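Local coordinates for conserved hypothetical protein (Nitrosomonas europaea, PDB 1XFS) that is of unknown function but belongs to the AHA1 (activator of Hsp90 ATPase) family with a Bet v 1-like fold, and may bind a hydrophobic ligand, at residues E33-K36 with K37-P41; E79-D82 with E83-L86; Q121-S125 with G126-T130; M134-T137 with P138-K142. All coordinates share one frame; numbering follows the deposited sequence.

Interaction 1: residues E33-K36 with K37-P41; sequences ELLK and KWFVP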
# COMPACT_ATOMS: atom_id res chain seq x y z
N GLU A 33 -17.91 -15.10 2.94
CA GLU A 33 -19.25 -15.68 2.85
C GLU A 33 -20.34 -14.61 2.76
O GLU A 33 -21.41 -14.85 2.18
CB GLU A 33 -19.53 -16.60 4.04
CG GLU A 33 -18.90 -17.98 3.91
CD GLU A 33 -19.62 -18.87 2.91
OE1 GLU A 33 -20.72 -19.37 3.23
OE2 GLU A 33 -19.10 -19.06 1.79
N LEU A 34 -20.08 -13.44 3.33
CA LEU A 34 -21.03 -12.33 3.29
C LEU A 34 -20.73 -11.42 2.11
O LEU A 34 -21.63 -10.98 1.40
CB LEU A 34 -20.96 -11.53 4.60
CG LEU A 34 -21.46 -12.26 5.84
CD1 LEU A 34 -21.19 -11.44 7.11
CD2 LEU A 34 -22.95 -12.52 5.69
N LEU A 35 -19.44 -11.13 1.90
CA LEU A 35 -19.01 -10.28 0.81
C LEU A 35 -19.56 -10.73 -0.54
O LEU A 35 -20.01 -9.91 -1.33
CB LEU A 35 -17.48 -10.27 0.74
CG LEU A 35 -16.77 -9.33 1.71
CD1 LEU A 35 -15.28 -9.67 1.77
CD2 LEU A 35 -16.98 -7.89 1.27
N LYS A 36 -19.52 -12.03 -0.80
CA LYS A 36 -19.99 -12.53 -2.08
C LYS A 36 -21.48 -12.31 -2.32
O LYS A 36 -21.98 -12.57 -3.42
CB LYS A 36 -19.67 -14.01 -2.23
CG LYS A 36 -20.46 -14.92 -1.32
CD LYS A 36 -20.09 -16.37 -1.59
CE LYS A 36 -21.06 -17.32 -0.92
NZ LYS A 36 -21.12 -17.12 0.55
N LYS A 37 -22.19 -11.81 -1.31
CA LYS A 37 -23.62 -11.57 -1.45
C LYS A 37 -24.04 -10.11 -1.55
O LYS A 37 -25.24 -9.82 -1.57
CB LYS A 37 -24.37 -12.23 -0.29
CG LYS A 37 -24.31 -13.74 -0.31
CD LYS A 37 -25.15 -14.32 0.79
CE LYS A 37 -25.21 -15.83 0.69
NZ LYS A 37 -26.08 -16.40 1.74
N TRP A 38 -23.09 -9.19 -1.62
CA TRP A 38 -23.43 -7.77 -1.71
C TRP A 38 -22.39 -6.86 -2.35
O TRP A 38 -22.71 -5.79 -2.84
CB TRP A 38 -23.73 -7.21 -0.31
CG TRP A 38 -22.49 -7.05 0.54
CD1 TRP A 38 -21.95 -7.96 1.40
CD2 TRP A 38 -21.62 -5.90 0.57
NE1 TRP A 38 -20.80 -7.46 1.96
CE2 TRP A 38 -20.57 -6.20 1.47
CE3 TRP A 38 -21.62 -4.66 -0.08
CZ2 TRP A 38 -19.54 -5.29 1.75
CZ3 TRP A 38 -20.59 -3.76 0.19
CH2 TRP A 38 -19.56 -4.08 1.10
N PHE A 39 -21.13 -7.31 -2.33
CA PHE A 39 -20.00 -6.54 -2.85
C PHE A 39 -20.15 -5.98 -4.26
O PHE A 39 -19.59 -4.94 -4.58
CB PHE A 39 -18.73 -7.38 -2.74
CG PHE A 39 -17.46 -6.59 -2.81
CD1 PHE A 39 -17.15 -5.64 -1.83
CD2 PHE A 39 -16.55 -6.81 -3.85
CE1 PHE A 39 -15.95 -4.93 -1.88
CE2 PHE A 39 -15.35 -6.09 -3.90
CZ PHE A 39 -15.05 -5.15 -2.92
N VAL A 40 -20.90 -6.69 -5.10
CA VAL A 40 -21.13 -6.22 -6.46
C VAL A 40 -22.62 -6.02 -6.67
O VAL A 40 -23.44 -6.77 -6.14
CB VAL A 40 -20.59 -7.22 -7.52
CG1 VAL A 40 -19.07 -7.32 -7.41
CG2 VAL A 40 -21.23 -8.59 -7.34
N PRO A 41 -23.00 -4.98 -7.42
CA PRO A 41 -24.40 -4.67 -7.69
C PRO A 41 -25.01 -5.64 -8.70
O PRO A 41 -24.46 -5.83 -9.78
CB PRO A 41 -24.35 -3.24 -8.21
CG PRO A 41 -23.04 -3.22 -8.95
CD PRO A 41 -22.12 -3.94 -7.99
O HOH W 1 -22.50 -9.32 -4.55
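One methyl of Leu35 serves both aromatic side chains beyond the helix: its CD2 lies 3.7 Å from CZ2 of Trp38 and 3.8 Å from CD1 of Phe39. CD1 of Phe39 in turn stands 4.1 Å above the indole plane of Trp38, offset toward the rim. At the indole edge, CD1 of Trp38 meets Leu34 O at 3.0 Å. Trp38 can fold back in this way because its CG sits between the backbone N and the carbonyl carbon (chi1 73°).

Backbone bonds position these groups. Leu35 O accepts twice, from Phe39 N at 3.0 Å and from Trp38 N at 3.2 Å. Lys37 N binds Leu34 O. Further out, Lys36 NZ donates to Glu33 O at 2.8 Å and makes a weaker salt bridge with the Glu33 carboxylate.

The indole N-H is taken by Gly28 O, and an alanine at Trp38 would probably leave that carbonyl without its donor and open a gap beside Leu35. The turn is wedged between helices and sheet: Trp38 packs on Leu29 of helix 22-30 and on Leu160 and Leu163 of helix 149-167, while Leu35 and Phe39 pack on strands 45-51 and 58-64.

Interaction 2: residues E79-D82 with E83-L86; sequences EVTD and EKRL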
# COMPACT_ATOMS: atom_id res chain seq x y z
N GLU A 79 -4.79 -1.36 5.87
CA GLU A 79 -5.10 -1.06 7.26
C GLU A 79 -6.35 -1.83 7.65
O GLU A 79 -7.33 -1.88 6.89
CB GLU A 79 -5.34 0.44 7.48
CG GLU A 79 -5.73 0.75 8.94
CD GLU A 79 -6.05 2.21 9.20
OE1 GLU A 79 -6.80 2.48 10.16
OE2 GLU A 79 -5.55 3.09 8.46
N VAL A 80 -6.30 -2.43 8.83
CA VAL A 80 -7.43 -3.18 9.36
C VAL A 80 -7.57 -2.76 10.81
O VAL A 80 -6.88 -3.28 11.70
CB VAL A 80 -7.19 -4.71 9.31
CG1 VAL A 80 -8.42 -5.45 9.83
CG2 VAL A 80 -6.89 -5.14 7.87
N THR A 81 -8.45 -1.79 11.05
CA THR A 81 -8.69 -1.31 12.40
C THR A 81 -10.10 -1.77 12.71
O THR A 81 -11.08 -1.20 12.25
CB THR A 81 -8.53 0.23 12.44
OG1 THR A 81 -7.22 0.58 11.98
CG2 THR A 81 -8.70 0.76 13.86
N ASP A 82 -10.19 -2.85 13.48
CA ASP A 82 -11.46 -3.48 13.81
C ASP A 82 -12.65 -2.55 14.09
O ASP A 82 -12.58 -1.66 14.94
CB ASP A 82 -11.26 -4.48 14.96
CG ASP A 82 -10.46 -5.71 14.54
OD1 ASP A 82 -10.20 -5.89 13.33
OD2 ASP A 82 -10.07 -6.51 15.43
N GLU A 83 -13.72 -2.78 13.33
CA GLU A 83 -14.97 -2.04 13.42
C GLU A 83 -14.81 -0.53 13.31
O GLU A 83 -15.67 0.23 13.75
CB GLU A 83 -15.71 -2.43 14.71
CG GLU A 83 -15.99 -3.93 14.76
CD GLU A 83 -16.70 -4.39 16.01
OE1 GLU A 83 -16.76 -5.62 16.24
OE2 GLU A 83 -17.22 -3.53 16.77
N LYS A 84 -13.73 -0.10 12.67
CA LYS A 84 -13.46 1.32 12.54
C LYS A 84 -13.00 1.74 11.16
O LYS A 84 -13.62 2.61 10.53
CB LYS A 84 -12.40 1.72 13.58
CG LYS A 84 -11.86 3.14 13.44
CD LYS A 84 -12.95 4.18 13.61
CE LYS A 84 -12.38 5.58 13.41
NZ LYS A 84 -11.23 5.85 14.31
N ARG A 85 -11.93 1.13 10.67
CA ARG A 85 -11.41 1.50 9.36
C ARG A 85 -10.81 0.33 8.58
O ARG A 85 -10.04 -0.46 9.12
CB ARG A 85 -10.36 2.61 9.51
CG ARG A 85 -9.91 3.20 8.19
CD ARG A 85 -8.81 4.24 8.34
NE ARG A 85 -9.24 5.44 9.04
CZ ARG A 85 -9.08 5.65 10.35
NH1 ARG A 85 -8.48 4.74 11.11
NH2 ARG A 85 -9.51 6.78 10.89
N LEU A 86 -11.19 0.23 7.31
CA LEU A 86 -10.68 -0.80 6.44
C LEU A 86 -10.17 -0.12 5.18
O LEU A 86 -10.86 0.69 4.58
CB LEU A 86 -11.80 -1.78 6.06
CG LEU A 86 -11.36 -3.00 5.24
CD1 LEU A 86 -10.38 -3.85 6.05
CD2 LEU A 86 -12.60 -3.82 4.90
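Glu79 lays its carboxylate across the bent chain of Arg85, OE1 lying 3.2 Å from CD of Arg85 and 3.0 Å from NH1 of the same residue. The second contact is a salt bridge: NH1 donates to the syn lone pair of OE1, and OE1 lies in the guanidinium plane at its edge. The bridge runs through OE1, with the carboxylate and guanidinium planes 52° apart. The extended Glu79 chain runs out toward Arg85, whose bend at chi3 (-66°) turns the guanidinium back to meet it.

The anti lone pair of the same oxygen accepts from Thr81 OG1 at 2.7 Å. Two donors thus grip OE1 from different sides, which restricts rotation of the carboxylate and would be expected to favour its ionised form. A weak, long ion pair from Arg85 NE to Glu119 extends the charge network to the next strand.

On the opposite face, Val80 CG2 and Leu86 CD1 lie 4.1 Å apart, side by side, and both side chains touch Leu53. Near the turn, Thr81 CG2 packs 3.8 Å from Lys84 CB.

The backbone sets this register. Thr81 N donates to Arg85 O at 2.8 Å, while Thr81 O receives Arg85 N at 2.9 Å and also Lys84 N, again at 2.9 Å. Glu83, with a positive phi of 54°, lets the chain reverse. With Lys84 and Arg85 both facing Thr81, the arrangement is a classic beta bulge at the tight end of the antiparallel hairpin formed by strands 70-81 and 85-89.

Interaction 3: residues Q121-S125 with G126-T130; sequences QPTSS and GTRYT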
# COMPACT_ATOMS: atom_id res chain seq x y z
N GLN A 121 -18.69 4.34 11.95
CA GLN A 121 -18.90 5.07 13.19
C GLN A 121 -20.25 4.66 13.74
O GLN A 121 -21.27 4.79 13.08
CB GLN A 121 -18.87 6.57 12.92
CG GLN A 121 -19.01 7.45 14.16
CD GLN A 121 -18.89 8.93 13.84
OE1 GLN A 121 -17.84 9.39 13.39
NE2 GLN A 121 -19.97 9.67 14.05
N PRO A 122 -20.28 4.11 14.97
CA PRO A 122 -21.58 3.71 15.52
C PRO A 122 -22.44 4.94 15.82
O PRO A 122 -21.93 5.99 16.18
CB PRO A 122 -21.19 2.93 16.77
CG PRO A 122 -19.90 3.55 17.19
CD PRO A 122 -19.18 3.77 15.88
N THR A 123 -23.75 4.79 15.62
CA THR A 123 -24.70 5.87 15.88
C THR A 123 -25.76 5.33 16.83
O THR A 123 -25.73 4.16 17.20
CB THR A 123 -25.41 6.33 14.60
OG1 THR A 123 -26.17 5.25 14.05
CG2 THR A 123 -24.39 6.81 13.57
N SER A 124 -26.72 6.17 17.20
CA SER A 124 -27.76 5.73 18.12
C SER A 124 -28.71 4.70 17.49
O SER A 124 -29.33 3.92 18.21
CB SER A 124 -28.56 6.93 18.63
OG SER A 124 -29.14 7.66 17.56
N SER A 125 -28.81 4.69 16.17
CA SER A 125 -29.70 3.76 15.49
C SER A 125 -28.99 2.71 14.64
O SER A 125 -29.62 1.78 14.15
CB SER A 125 -30.69 4.53 14.62
OG SER A 125 -30.01 5.31 13.66
N GLY A 126 -27.68 2.87 14.45
CA GLY A 126 -26.96 1.90 13.64
C GLY A 126 -25.50 2.23 13.41
O GLY A 126 -24.74 2.39 14.37
N THR A 127 -25.11 2.32 12.15
CA THR A 127 -23.72 2.62 11.81
C THR A 127 -23.63 3.61 10.66
O THR A 127 -24.36 3.51 9.67
CB THR A 127 -22.95 1.35 11.39
OG1 THR A 127 -23.14 0.33 12.37
CG2 THR A 127 -21.45 1.66 11.27
N ARG A 128 -22.74 4.59 10.80
CA ARG A 128 -22.52 5.57 9.75
C ARG A 128 -21.41 4.99 8.89
O ARG A 128 -20.32 4.67 9.39
CB ARG A 128 -22.11 6.91 10.35
CG ARG A 128 -21.88 8.01 9.32
CD ARG A 128 -21.84 9.36 10.00
NE ARG A 128 -23.06 9.59 10.76
CZ ARG A 128 -23.34 10.70 11.44
NH1 ARG A 128 -22.47 11.71 11.44
NH2 ARG A 128 -24.48 10.81 12.10
N TYR A 129 -21.69 4.82 7.61
CA TYR A 129 -20.74 4.25 6.65
C TYR A 129 -20.22 5.30 5.69
O TYR A 129 -21.00 5.99 5.03
CB TYR A 129 -21.42 3.12 5.87
CG TYR A 129 -20.63 2.59 4.69
CD1 TYR A 129 -20.61 3.28 3.47
CD2 TYR A 129 -19.88 1.42 4.79
CE1 TYR A 129 -19.87 2.81 2.39
CE2 TYR A 129 -19.14 0.94 3.71
CZ TYR A 129 -19.13 1.64 2.52
OH TYR A 129 -18.39 1.18 1.45
N THR A 130 -18.91 5.43 5.61
CA THR A 130 -18.30 6.39 4.71
C THR A 130 -17.28 5.65 3.85
O THR A 130 -16.39 4.98 4.36
CB THR A 130 -17.62 7.53 5.51
OG1 THR A 130 -18.59 8.20 6.32
CG2 THR A 130 -16.98 8.54 4.57
O HOH W 2 -25.16 1.62 16.89
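Gln121 and Arg128 form a hydrogen-bonded antiparallel pair in this hairpin, with the non-hydrogen-bonded pair Pro122 and Thr127 nearer the turn. Arg128 N donates to Gln121 O at 2.7 Å with a nearly straight N-H...O angle of 178°, and Gln121 N returns a bond to Arg128 O. Nearer the tip, Thr123 N donates to Gly126 O at 2.9 Å. At Gly126 itself a beta carbon would clash with Ser125 O, 2.7 Å away.

A side-chain hydroxyl supplies the next bond. A chi1 of 62° swings Thr123 OG1 over its own backbone and into the loop, where Gly126 N donates to it at 2.8 Å; Ser125 N adds a weak bond to the same oxygen. Water 2 bridges two carbonyls, donating to Thr123 O at 2.6 Å and to Gly126 O at 2.7 Å. Outside the loop, the charge of Arg128 is met by a salt bridge to Glu17, and Thr127 OG1 bonds to Val20 O.

Packing between side chains is light. Thr123 CG2 lies 3.9 Å from Arg128 CB, the two side chains crossing at about a right angle. Gln121 runs alongside Arg128, with NE2 over one face of the guanidinium and the two planes 34° apart.

The turn is held by a polar network, in which one threonine hydroxyl and one water tie the loop backbone together with little apolar packing between the two segments.

Interaction 4: residues M134-T137 with P138-K142; sequences MHNT and PGQRK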
# COMPACT_ATOMS: atom_id res chain seq x y z
N MSE A 134 -9.94 6.43 -3.80
CA MSE A 134 -8.83 7.30 -4.18
C MSE A 134 -8.25 6.89 -5.52
O MSE A 134 -7.97 5.71 -5.75
CB MSE A 134 -7.73 7.24 -3.12
CG MSE A 134 -8.18 7.57 -1.71
SE MSE A 134 -6.73 7.25 -0.46
CE MSE A 134 -5.77 8.86 -0.73
N HIS A 135 -8.07 7.86 -6.42
CA HIS A 135 -7.51 7.58 -7.74
C HIS A 135 -6.17 8.27 -7.92
O HIS A 135 -5.81 9.15 -7.14
CB HIS A 135 -8.49 8.03 -8.82
CG HIS A 135 -9.85 7.46 -8.66
ND1 HIS A 135 -10.81 8.05 -7.86
CD2 HIS A 135 -10.40 6.32 -9.13
CE1 HIS A 135 -11.89 7.29 -7.84
NE2 HIS A 135 -11.67 6.23 -8.61
N ASN A 136 -5.44 7.88 -8.97
CA ASN A 136 -4.13 8.45 -9.21
C ASN A 136 -4.13 9.73 -10.05
O ASN A 136 -3.22 10.54 -9.94
CB ASN A 136 -3.19 7.40 -9.83
CG ASN A 136 -3.78 6.70 -11.06
OD1 ASN A 136 -3.44 5.55 -11.34
ND2 ASN A 136 -4.65 7.39 -11.78
N THR A 137 -5.18 9.91 -10.85
CA THR A 137 -5.27 11.09 -11.72
C THR A 137 -6.72 11.53 -11.89
O THR A 137 -7.65 10.75 -11.66
CB THR A 137 -4.71 10.78 -13.12
OG1 THR A 137 -5.43 9.67 -13.67
CG2 THR A 137 -3.24 10.43 -13.04
N PRO A 138 -6.94 12.79 -12.30
CA PRO A 138 -8.30 13.29 -12.49
C PRO A 138 -9.04 12.48 -13.56
O PRO A 138 -10.24 12.23 -13.45
CB PRO A 138 -8.08 14.74 -12.91
CG PRO A 138 -6.80 15.11 -12.22
CD PRO A 138 -5.95 13.88 -12.45
N GLY A 139 -8.30 12.09 -14.59
CA GLY A 139 -8.88 11.31 -15.67
C GLY A 139 -9.43 9.98 -15.20
O GLY A 139 -10.47 9.51 -15.69
N GLN A 140 -8.74 9.36 -14.26
CA GLN A 140 -9.17 8.09 -13.70
C GLN A 140 -10.38 8.31 -12.81
O GLN A 140 -11.31 7.50 -12.80
CB GLN A 140 -8.02 7.45 -12.91
CG GLN A 140 -6.97 6.76 -13.79
CD GLN A 140 -7.11 5.24 -13.78
OE1 GLN A 140 -6.80 4.58 -12.79
NE2 GLN A 140 -7.60 4.69 -14.89
N ARG A 141 -10.39 9.42 -12.06
CA ARG A 141 -11.51 9.74 -11.19
C ARG A 141 -12.75 9.94 -12.06
O ARG A 141 -13.82 9.40 -11.78
CB ARG A 141 -11.24 11.02 -10.40
CG ARG A 141 -12.28 11.30 -9.30
CD ARG A 141 -12.61 12.78 -9.19
NE ARG A 141 -13.47 13.22 -10.28
CZ ARG A 141 -13.12 14.08 -11.24
NH1 ARG A 141 -13.98 14.41 -12.19
NH2 ARG A 141 -11.90 14.61 -11.24
N LYS A 142 -12.59 10.73 -13.11
CA LYS A 142 -13.67 11.03 -14.04
C LYS A 142 -14.17 9.73 -14.69
O LYS A 142 -15.38 9.52 -14.83
CB LYS A 142 -13.17 12.00 -15.12
CG LYS A 142 -14.23 12.47 -16.10
CD LYS A 142 -15.30 13.31 -15.43
CE LYS A 142 -16.28 13.87 -16.45
NZ LYS A 142 -17.31 14.73 -15.82
O HOH W 3 -6.70 5.70 -10.45
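Pro138 opens the helix directly after Thr137, with its CD tight against Thr137 CB at 3.4 Å. Pro138 O accepts from Lys142 N at 2.8 Å, the helical bond one residue on from that of Arg141 N to Thr137 O.

Gln140 meets the N-cap. With chi1 at 58°, Thr137 OG1 faces the helix, where Gln140 N donates to it in a weak capping bond of 3.4 Å. Gln140 CG packs alongside that hydroxyl, 3.3 Å from Thr137 OG1, and against the amide nitrogen of Asn136. Beyond a bend at chi2, Gln140 OE1 accepts from water 3 at 2.6 Å, and the water accepts from Asn136 N at 2.9 Å, linking helix and loop. Val113 N adds a weak bond to OE1.

Arg141 N donates to Thr137 O at 3.1 Å. Arg141 CA sits over one face of the His135 ring, 3.9 Å from the centroid and 17° off the normal, a CH-pi contact. The guanidinium stands nearly perpendicular to that ring and bonds elsewhere, to Glu145 and Glu9 O.

His135 ND1 bonds to Leu10 O and NE2 to His144 ND1; an alanine here would lack the ring, and would probably leave Leu10 O and His144 ND1 without this mate and a gap beside Arg141 CA. The contact joins the end of strand 127-134 to helix 138-145 beside strand 11-18, where His135 and Arg141 touch Leu12, while His135 O bonds to Arg97 of the second subunit.

Interactions 2 and 3 are hairpin ends of one antiparallel sheet, on the neighbouring strands 85-89 and 115-122, their centres about 14 Å apart. Interaction 2 is a surface contact carrying a salt bridge; interactions 1, 3 and 4 are partly buried. Interaction 3 adds a hydroxyl and a water to its backbone bonds. Interaction 4 continues the chain from interaction 3, since strand 127-134 leads into helix 138-145; it too uses a threonine hydroxyl, but as a helix cap, and it alone reaches the second subunit. Interaction 1, with its centre nearest the centre of the chain, differs in adding aromatic and apolar packing to its backbone bonds, and lies on the opposite side of that centre from interaction 4.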